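Local coordinates for protein putative antitoxin VapB45 (Mycobacterium tuberculosis, PDB 5AF3) that possibly serves as the antitoxin of a type II toxin–antitoxin system, with VapC45 as its cognate toxin, at residues 109-114 against 170-175; 183-188 against 196-201; 56-61 against 71-76. One frame throughout, in Å; residues are numbered along the deposited sequence.

Contact 1: 109-114 against 170-175; sequences ALASQD and NLASMI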
loop_
_atom_site.group_PDB
_atom_site.type_symbol
_atom_site.label_atom_id
_atom_site.label_comp_id
_atom_site.label_asym_id
_atom_site.label_seq_id
_atom_site.Cartn_x
_atom_site.Cartn_y
_atom_site.Cartn_z
ATOM N N ALA A 109 -9.873 0.454 -25.875
ATOM C CA ALA A 109 -8.466 0.666 -26.167
ATOM C C ALA A 109 -7.548 0.712 -24.916
ATOM O O ALA A 109 -6.387 0.325 -24.995
ATOM C CB ALA A 109 -8.292 1.991 -26.969
ATOM N N LEU A 110 -8.061 1.257 -23.806
ATOM C CA LEU A 110 -7.253 1.302 -22.564
ATOM C C LEU A 110 -6.805 -0.082 -22.117
ATOM O O LEU A 110 -5.728 -0.232 -21.519
ATOM C CB LEU A 110 -8.002 1.988 -21.430
ATOM C CG LEU A 110 -8.296 3.481 -21.633
ATOM C CD1 LEU A 110 -9.046 4.024 -20.467
ATOM C CD2 LEU A 110 -6.961 4.207 -21.738
ATOM N N ALA A 111 -7.626 -1.085 -22.444
ATOM C CA ALA A 111 -7.339 -2.498 -22.093
ATOM C C ALA A 111 -6.706 -3.294 -23.253
ATOM O O ALA A 111 -6.565 -4.516 -23.196
ATOM C CB ALA A 111 -8.612 -3.169 -21.583
ATOM N N SER A 112 -6.269 -2.578 -24.278
ATOM C CA SER A 112 -5.726 -3.207 -25.475
ATOM C C SER A 112 -4.240 -3.506 -25.422
ATOM O O SER A 112 -3.455 -2.736 -24.894
ATOM C CB SER A 112 -6.022 -2.315 -26.695
ATOM O OG SER A 112 -5.339 -2.798 -27.826
ATOM N N GLN A 113 -3.849 -4.599 -26.071
ATOM C CA GLN A 113 -2.470 -4.991 -26.207
ATOM C C GLN A 113 -1.693 -3.942 -26.999
ATOM O O GLN A 113 -0.494 -3.821 -26.847
ATOM C CB GLN A 113 -2.373 -6.345 -26.903
ATOM C CG GLN A 113 -0.948 -6.849 -27.052
ATOM C CD GLN A 113 -0.896 -8.326 -27.355
ATOM O OE1 GLN A 113 -1.931 -8.977 -27.539
ATOM N NE2 GLN A 113 0.310 -8.867 -27.407
ATOM N N ASP A 114 -2.406 -3.168 -27.820
ATOM C CA ASP A 114 -1.752 -2.195 -28.709
ATOM C C ASP A 114 -1.534 -0.843 -28.032
ATOM O O ASP A 114 -0.849 0.035 -28.572
ATOM C CB ASP A 114 -2.599 -1.987 -29.975
ATOM C CG ASP A 114 -2.564 -3.193 -30.912
ATOM O OD1 ASP A 114 -1.606 -3.988 -30.820
ATOM O OD2 ASP A 114 -3.508 -3.322 -31.732
ATOM N N ASN A 170 -6.587 -9.758 -27.979
ATOM C CA ASN A 170 -5.700 -8.599 -27.681
ATOM C C ASN A 170 -6.260 -7.614 -26.646
ATOM O O ASN A 170 -5.839 -6.455 -26.620
ATOM C CB ASN A 170 -5.387 -7.798 -28.957
ATOM C CG ASN A 170 -4.635 -8.612 -29.982
ATOM O OD1 ASN A 170 -5.162 -8.881 -31.060
ATOM N ND2 ASN A 170 -3.406 -9.024 -29.650
ATOM N N LEU A 171 -7.244 -8.050 -25.861
ATOM C CA LEU A 171 -7.689 -7.276 -24.684
ATOM C C LEU A 171 -7.239 -7.958 -23.395
ATOM O O LEU A 171 -7.068 -9.183 -23.374
ATOM C CB LEU A 171 -9.188 -7.080 -24.678
ATOM C CG LEU A 171 -9.738 -6.196 -25.827
ATOM C CD1 LEU A 171 -11.200 -6.100 -25.709
ATOM C CD2 LEU A 171 -9.146 -4.765 -25.717
ATOM N N ALA A 172 -7.030 -7.156 -22.339
ATOM C CA ALA A 172 -6.569 -7.651 -21.043
ATOM C C ALA A 172 -7.291 -8.941 -20.550
ATOM O O ALA A 172 -8.512 -9.034 -20.535
ATOM C CB ALA A 172 -6.717 -6.560 -19.984
ATOM N N SER A 173 -6.477 -9.882 -20.096
ATOM C CA SER A 173 -6.992 -11.085 -19.473
ATOM C C SER A 173 -6.447 -11.266 -18.041
ATOM O O SER A 173 -6.938 -12.122 -17.285
ATOM C CB SER A 173 -6.593 -12.259 -20.343
ATOM O OG SER A 173 -5.182 -12.322 -20.443
ATOM N N MET A 174 -5.447 -10.464 -17.659
ATOM C CA MET A 174 -4.842 -10.588 -16.328
ATOM C C MET A 174 -4.070 -9.310 -16.058
ATOM O O MET A 174 -3.498 -8.709 -16.979
ATOM C CB MET A 174 -3.859 -11.783 -16.267
ATOM C CG MET A 174 -3.447 -12.210 -14.849
ATOM S SD MET A 174 -2.680 -13.865 -14.748
ATOM C CE MET A 174 -1.038 -13.666 -15.345
ATOM N N ILE A 175 -4.031 -8.914 -14.797
ATOM C CA ILE A 175 -3.274 -7.723 -14.375
ATOM C C ILE A 175 -2.486 -8.075 -13.103
ATOM O O ILE A 175 -3.086 -8.476 -12.114
ATOM C CB ILE A 175 -4.211 -6.532 -14.039
ATOM C CG1 ILE A 175 -5.193 -6.191 -15.194
ATOM C CG2 ILE A 175 -3.383 -5.264 -13.587
ATOM C CD1 ILE A 175 -6.462 -5.485 -14.705
#

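Contact 2: 183-188 against 196-201; sequences ANVVLD and PVFDGS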
loop_
_atom_site.group_PDB
_atom_site.type_symbol
_atom_site.label_atom_id
_atom_site.label_comp_id
_atom_site.label_asym_id
_atom_site.label_seq_id
_atom_site.Cartn_x
_atom_site.Cartn_y
_atom_site.Cartn_z
ATOM N N ALA A 183 5.432 -11.309 -4.619
ATOM C CA ALA A 183 4.313 -12.268 -4.461
ATOM C C ALA A 183 3.620 -12.544 -5.794
ATOM O O ALA A 183 2.848 -13.505 -5.908
ATOM C CB ALA A 183 3.267 -11.787 -3.425
ATOM N N ASN A 184 3.865 -11.676 -6.791
ATOM C CA ASN A 184 3.155 -11.765 -8.086
ATOM C C ASN A 184 1.665 -12.023 -7.961
ATOM O O ASN A 184 1.147 -13.030 -8.422
ATOM C CB ASN A 184 3.849 -12.783 -9.006
ATOM C CG ASN A 184 5.291 -12.438 -9.214
ATOM O OD1 ASN A 184 5.616 -11.286 -9.479
ATOM N ND2 ASN A 184 6.176 -13.414 -9.082
ATOM N N VAL A 185 0.983 -11.082 -7.318
ATOM C CA VAL A 185 -0.443 -11.145 -7.121
ATOM C C VAL A 185 -1.102 -10.536 -8.343
ATOM O O VAL A 185 -0.690 -9.452 -8.822
ATOM C CB VAL A 185 -0.856 -10.435 -5.820
ATOM C CG1 VAL A 185 -2.352 -10.190 -5.757
ATOM C CG2 VAL A 185 -0.328 -11.290 -4.612
ATOM N N VAL A 186 -2.125 -11.236 -8.818
ATOM C CA VAL A 186 -2.870 -10.835 -10.013
ATOM C C VAL A 186 -4.362 -10.750 -9.826
ATOM O O VAL A 186 -4.954 -11.383 -8.926
ATOM C CB VAL A 186 -2.543 -11.782 -11.216
ATOM C CG1 VAL A 186 -1.101 -11.718 -11.561
ATOM C CG2 VAL A 186 -2.947 -13.265 -10.901
ATOM N N LEU A 187 -4.997 -9.954 -10.688
ATOM C CA LEU A 187 -6.415 -10.033 -10.925
ATOM C C LEU A 187 -6.597 -10.878 -12.210
ATOM O O LEU A 187 -6.005 -10.576 -13.243
ATOM C CB LEU A 187 -7.009 -8.651 -11.134
ATOM C CG LEU A 187 -6.789 -7.670 -9.979
ATOM C CD1 LEU A 187 -7.425 -6.326 -10.365
ATOM C CD2 LEU A 187 -7.399 -8.251 -8.692
ATOM N N ASP A 188 -7.388 -11.953 -12.097
ATOM C CA ASP A 188 -7.570 -12.932 -13.181
ATOM C C ASP A 188 -9.010 -13.434 -13.051
ATOM O O ASP A 188 -9.341 -14.056 -12.044
ATOM C CB ASP A 188 -6.519 -14.051 -13.025
ATOM C CG ASP A 188 -6.651 -15.191 -14.071
ATOM O OD1 ASP A 188 -7.631 -15.225 -14.835
ATOM O OD2 ASP A 188 -5.726 -16.039 -14.111
ATOM N N PRO A 196 -7.744 -10.706 -5.855
ATOM C CA PRO A 196 -6.292 -10.887 -5.898
ATOM C C PRO A 196 -5.838 -12.342 -5.550
ATOM O O PRO A 196 -6.183 -12.845 -4.477
ATOM C CB PRO A 196 -5.792 -9.913 -4.834
ATOM C CG PRO A 196 -6.830 -8.831 -4.830
ATOM C CD PRO A 196 -8.136 -9.567 -4.993
ATOM N N VAL A 197 -5.122 -12.982 -6.457
ATOM C CA VAL A 197 -4.504 -14.314 -6.210
ATOM C C VAL A 197 -3.033 -14.289 -6.439
ATOM O O VAL A 197 -2.532 -13.489 -7.269
ATOM C CB VAL A 197 -5.181 -15.467 -7.095
ATOM C CG1 VAL A 197 -6.651 -15.626 -6.788
ATOM C CG2 VAL A 197 -4.929 -15.231 -8.591
ATOM N N PHE A 198 -2.314 -15.148 -5.699
ATOM C CA PHE A 198 -0.944 -15.461 -5.996
ATOM C C PHE A 198 -0.977 -16.167 -7.364
ATOM O O PHE A 198 -1.601 -17.216 -7.510
ATOM C CB PHE A 198 -0.372 -16.389 -4.917
ATOM C CG PHE A 198 -0.222 -15.733 -3.561
ATOM C CD1 PHE A 198 0.897 -14.954 -3.289
ATOM C CD2 PHE A 198 -1.168 -15.952 -2.556
ATOM C CE1 PHE A 198 1.079 -14.369 -1.982
ATOM C CE2 PHE A 198 -1.032 -15.357 -1.281
ATOM C CZ PHE A 198 0.077 -14.560 -0.999
ATOM N N ASP A 199 -0.350 -15.554 -8.374
ATOM C CA ASP A 199 -0.330 -16.138 -9.740
ATOM C C ASP A 199 0.244 -17.573 -9.669
ATOM O O ASP A 199 -0.186 -18.467 -10.405
ATOM C CB ASP A 199 0.549 -15.273 -10.643
ATOM C CG ASP A 199 0.497 -15.690 -12.117
ATOM O OD1 ASP A 199 -0.585 -16.129 -12.590
ATOM O OD2 ASP A 199 1.538 -15.497 -12.779
ATOM N N GLY A 200 1.218 -17.765 -8.786
ATOM C CA GLY A 200 1.981 -19.006 -8.710
ATOM C C GLY A 200 1.244 -20.196 -8.118
ATOM O O GLY A 200 1.581 -21.347 -8.428
ATOM N N SER A 201 0.250 -19.949 -7.268
ATOM C CA SER A 201 -0.564 -21.069 -6.710
ATOM C C SER A 201 -2.075 -20.956 -6.938
ATOM O O SER A 201 -2.815 -21.885 -6.617
ATOM C CB SER A 201 -0.279 -21.160 -5.207
ATOM O OG SER A 201 -0.807 -20.000 -4.558
HETATM O O HOH W 1 2.709 -15.982 -7.031
#

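Contact 3: 56-61 against 71-76; sequences IITALP and PFVGIA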
loop_
_atom_site.group_PDB
_atom_site.type_symbol
_atom_site.label_atom_id
_atom_site.label_comp_id
_atom_site.label_asym_id
_atom_site.label_seq_id
_atom_site.Cartn_x
_atom_site.Cartn_y
_atom_site.Cartn_z
ATOM N N ILE A 56 -16.007 6.906 -18.074
ATOM C CA ILE A 56 -14.787 6.578 -18.796
ATOM C C ILE A 56 -14.253 5.153 -18.542
ATOM O O ILE A 56 -13.205 4.756 -19.073
ATOM C CB ILE A 56 -13.654 7.639 -18.578
ATOM C CG1 ILE A 56 -13.323 7.819 -17.096
ATOM C CG2 ILE A 56 -14.056 8.977 -19.229
ATOM C CD1 ILE A 56 -12.054 8.718 -16.824
ATOM N N ILE A 57 -14.985 4.390 -17.729
ATOM C CA ILE A 57 -14.736 2.938 -17.604
ATOM C C ILE A 57 -16.014 2.128 -17.829
ATOM O O ILE A 57 -17.129 2.644 -17.703
ATOM C CB ILE A 57 -14.095 2.555 -16.247
ATOM C CG1 ILE A 57 -15.015 2.851 -15.057
ATOM C CG2 ILE A 57 -12.717 3.268 -16.088
ATOM C CD1 ILE A 57 -14.412 2.448 -13.672
ATOM N N THR A 58 -15.825 0.857 -18.160
ATOM C CA THR A 58 -16.959 -0.036 -18.409
ATOM C C THR A 58 -17.551 -0.454 -17.049
ATOM O O THR A 58 -16.856 -1.046 -16.217
ATOM C CB THR A 58 -16.524 -1.254 -19.275
ATOM O OG1 THR A 58 -15.914 -0.774 -20.481
ATOM C CG2 THR A 58 -17.740 -2.181 -19.652
ATOM N N ALA A 59 -18.811 -0.081 -16.828
ATOM C CA ALA A 59 -19.555 -0.423 -15.612
ATOM C C ALA A 59 -20.950 -0.897 -15.987
ATOM O O ALA A 59 -21.485 -0.513 -17.021
ATOM C CB ALA A 59 -19.644 0.763 -14.677
ATOM N N LEU A 60 -21.546 -1.711 -15.131
ATOM C CA LEU A 60 -22.877 -2.275 -15.401
ATOM C C LEU A 60 -23.741 -1.990 -14.191
ATOM O O LEU A 60 -23.199 -1.811 -13.087
ATOM C CB LEU A 60 -22.778 -3.793 -15.649
ATOM C CG LEU A 60 -21.982 -4.295 -16.876
ATOM C CD1 LEU A 60 -21.195 -5.580 -16.579
ATOM C CD2 LEU A 60 -22.868 -4.480 -18.109
ATOM N N PRO A 61 -25.082 -1.948 -14.370
ATOM C CA PRO A 61 -25.973 -1.693 -13.230
ATOM C C PRO A 61 -25.816 -2.824 -12.198
ATOM O O PRO A 61 -25.630 -3.974 -12.593
ATOM C CB PRO A 61 -27.365 -1.696 -13.872
ATOM C CG PRO A 61 -27.110 -1.354 -15.307
ATOM C CD PRO A 61 -25.856 -2.134 -15.608
ATOM N N PRO A 71 -17.150 -5.117 -14.791
ATOM C CA PRO A 71 -16.687 -6.373 -15.394
ATOM C C PRO A 71 -15.153 -6.293 -15.475
ATOM O O PRO A 71 -14.572 -5.202 -15.201
ATOM C CB PRO A 71 -17.379 -6.381 -16.770
ATOM C CG PRO A 71 -17.575 -4.902 -17.114
ATOM C CD PRO A 71 -17.757 -4.183 -15.768
ATOM N N PHE A 72 -14.484 -7.384 -15.825
ATOM C CA PHE A 72 -13.028 -7.391 -15.821
ATOM C C PHE A 72 -12.395 -6.336 -16.750
ATOM O O PHE A 72 -11.381 -5.686 -16.399
ATOM C CB PHE A 72 -12.427 -8.771 -16.132
ATOM C CG PHE A 72 -10.955 -8.797 -15.999
ATOM C CD1 PHE A 72 -10.359 -8.916 -14.732
ATOM C CD2 PHE A 72 -10.138 -8.608 -17.110
ATOM C CE1 PHE A 72 -8.960 -8.903 -14.631
ATOM C CE2 PHE A 72 -8.748 -8.593 -17.001
ATOM C CZ PHE A 72 -8.162 -8.744 -15.752
ATOM N N VAL A 73 -12.969 -6.184 -17.942
ATOM C CA VAL A 73 -12.488 -5.123 -18.848
ATOM C C VAL A 73 -12.544 -3.729 -18.178
ATOM O O VAL A 73 -11.628 -2.890 -18.428
ATOM C CB VAL A 73 -13.221 -5.119 -20.244
ATOM C CG1 VAL A 73 -14.648 -4.687 -20.101
ATOM C CG2 VAL A 73 -12.431 -4.249 -21.269
ATOM N N GLY A 74 -13.587 -3.470 -17.384
ATOM C CA GLY A 74 -13.752 -2.204 -16.662
ATOM C C GLY A 74 -12.686 -1.975 -15.584
ATOM O O GLY A 74 -12.215 -0.842 -15.375
ATOM N N ILE A 75 -12.336 -3.018 -14.831
ATOM C CA ILE A 75 -11.250 -2.846 -13.857
ATOM C C ILE A 75 -9.896 -2.617 -14.555
ATOM O O ILE A 75 -9.019 -1.903 -14.035
ATOM C CB ILE A 75 -11.175 -3.976 -12.771
ATOM C CG1 ILE A 75 -10.604 -3.360 -11.474
ATOM C CG2 ILE A 75 -10.335 -5.152 -13.226
ATOM C CD1 ILE A 75 -10.645 -4.298 -10.282
ATOM N N ALA A 76 -9.743 -3.182 -15.755
ATOM C CA ALA A 76 -8.506 -3.050 -16.524
ATOM C C ALA A 76 -8.419 -1.589 -16.994
ATOM O O ALA A 76 -7.360 -0.961 -16.881
ATOM C CB ALA A 76 -8.534 -4.028 -17.757
#

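Contact 1: 109-114 against 170-175
Gln113 and Asn170 meet through their side-chain amides, whose planes are turned 55° apart. ND2 of Asn170 donates to OE1 of Gln113 over a short 2.6 Å. The acceptor lies in the amide plane of Asn170, whereas the donor stands well above the carbonyl plane of Gln113 and so misses its lone pairs. Gln113 reaches this place by an extended chain, with CG turned opposite its backbone N (chi1 -178°). The same two residues are joined again by their backbones, Gln113 N donating to Asn170 O at 2.8 Å. Asparagine suits position 170, where the backbone takes up a left-handed helical conformation that this residue tolerates well.

Farther along, Ala172 N gives a bond of 2.8 Å to Ala111 O. Ser112 and Leu171 form a single beta bridge between these two bonds. The CD2 branch of Leu171 leans back over the loop, 3.6 Å from Ala111 O and 3.8 Å from Ser112 CA. Alanine at both 111 and 172 is small enough for the two CB atoms to come within 4.2 Å. Ser112 points OG along its own chain, where it accepts from Asp114 N at 3.0 Å and caps the turn entering helix 115-130. Ala172 also packs on Ala76 of helix 72-86.

Two backbone bonds and one hydrogen bond between side-chain amides thus fix the loop's register at the start of strand 172-176. The amide pair lies on the more exposed side, and its donor stands off the carbonyl plane, so shortness alone does not settle its strength.

Contact 2: 183-188 against 196-201
Val186 and Val197 form an antiparallel hydrogen-bonded pair: Val186 N donates to Val197 O at 2.8 Å, and Val197 N returns a bond of 2.9 Å to Val186 O. Both are nearly straight, with N-H...O angles of 166° and 167°. Each carbonyl also receives a CA-H contact, Val197 O from Val185 CA at 3.1 Å and Val186 O from Pro196 CA. Proline has no N-H to leave unpaired at the strand entrance, and its ring packs beside Val185 CG1 and Leu187 CD2.

Two residues farther along, Asp199 N donates to Asn184 O at 2.9 Å. A water then continues the pairing, donating to Ala183 O at 2.7 Å and accepting from Gly200 N at 2.9 Å. The side-chain acceptors find partners beyond the hairpin: Asn184 OD1 takes a hydrogen bond from Arg176, while Asp188 and Asp199 both form salt bridges with Arg191.

Branched residues suit the strands. Val186 and Val197 share a chi1 of -61°, which sets each CG2 between its backbone N and carbonyl carbon, and there the two methyls touch at 3.6 Å. On the other face, Val185 CG2 meets the Phe198 ring obliquely; nearby, Ala183 CB touches CE1 of that ring, and its O lies near the ring plane at the edge.

In this short DUF433 hairpin, three backbone bonds join the chains and a water bridges them where they part. Asp188 OD2 and Asp199 OD1 are 5.4 Å apart, and the shared guanidinium of Arg191 probably offsets their repulsion, helping both to remain ionised.

Contact 3: 56-61 against 71-76
Thr58 O is approached by Gly74 CA at 3.3 Å, in a CA-H...O contact with an angle of 144° at the hydrogen, while Pro71 CD packs against the same Thr58 O, also at 3.3 Å. Buried by the contact, this carbonyl finds no conventional hydrogen-bond donor in the model, so the weak CA-H contact from Gly74 is the polar interaction it receives from this segment. Glycine fits position 74 because the carbonyl of Thr58 occupies the direction in which a side chain would leave the backbone, and the two chains can therefore come as close as 4.2 Å between the CA atoms of Thr58 and Gly74.

Thr58 divides its branches between apolar and polar surroundings. CG2, opposite the backbone N, lies 3.7 Å from Pro71 CG and 4.0 Å from Val73 CG1. The side chains of Thr58 and Pro71 cross at about a right angle. The hydroxyl OG1, with chi1 at -55°, pairs instead with Glu77 on the next turn of the helix. Threonine thus serves both needs with one short side chain.

Pro71 holds the N-cap position, and its ring is a compact apolar surface. Leu60 lays CD1 over it, 3.7 Å from Pro71 CG, crossing obliquely. Leucine is long enough to curl back to the ring.

The loop 56-61 therefore lies across the first turn of helix 72-86 within the putative helix-turn-helix domain. Ile57 continues the packing along that helix onto Ala78 and Leu81 and also touches Leu70 of strand 68-70. Another flank of the helix, through Phe72 and Ala76, rests on strand 172-176.

From the N terminus, contact 3 comes first, closing a nine-residue excursion that contains strand 68-70, so that the start of helix 72-86 returns to the loop 56-61. Contact 1 closes a far longer loop of 55 residues, mostly helical, and brings the chain to strand 172-176. Contact 2 then closes a seven-residue hairpin turn. The three follow in series; none nests in or crosses another. They still touch: Ile175 O and Leu187 N make a probable hydrogen bond that places contacts 1 and 2 in one sheet, while Phe72 packs against both. Helix 72-86 of the putative DNA-binding domain is thereby tied to the sheet that holds the DUF433 hairpin.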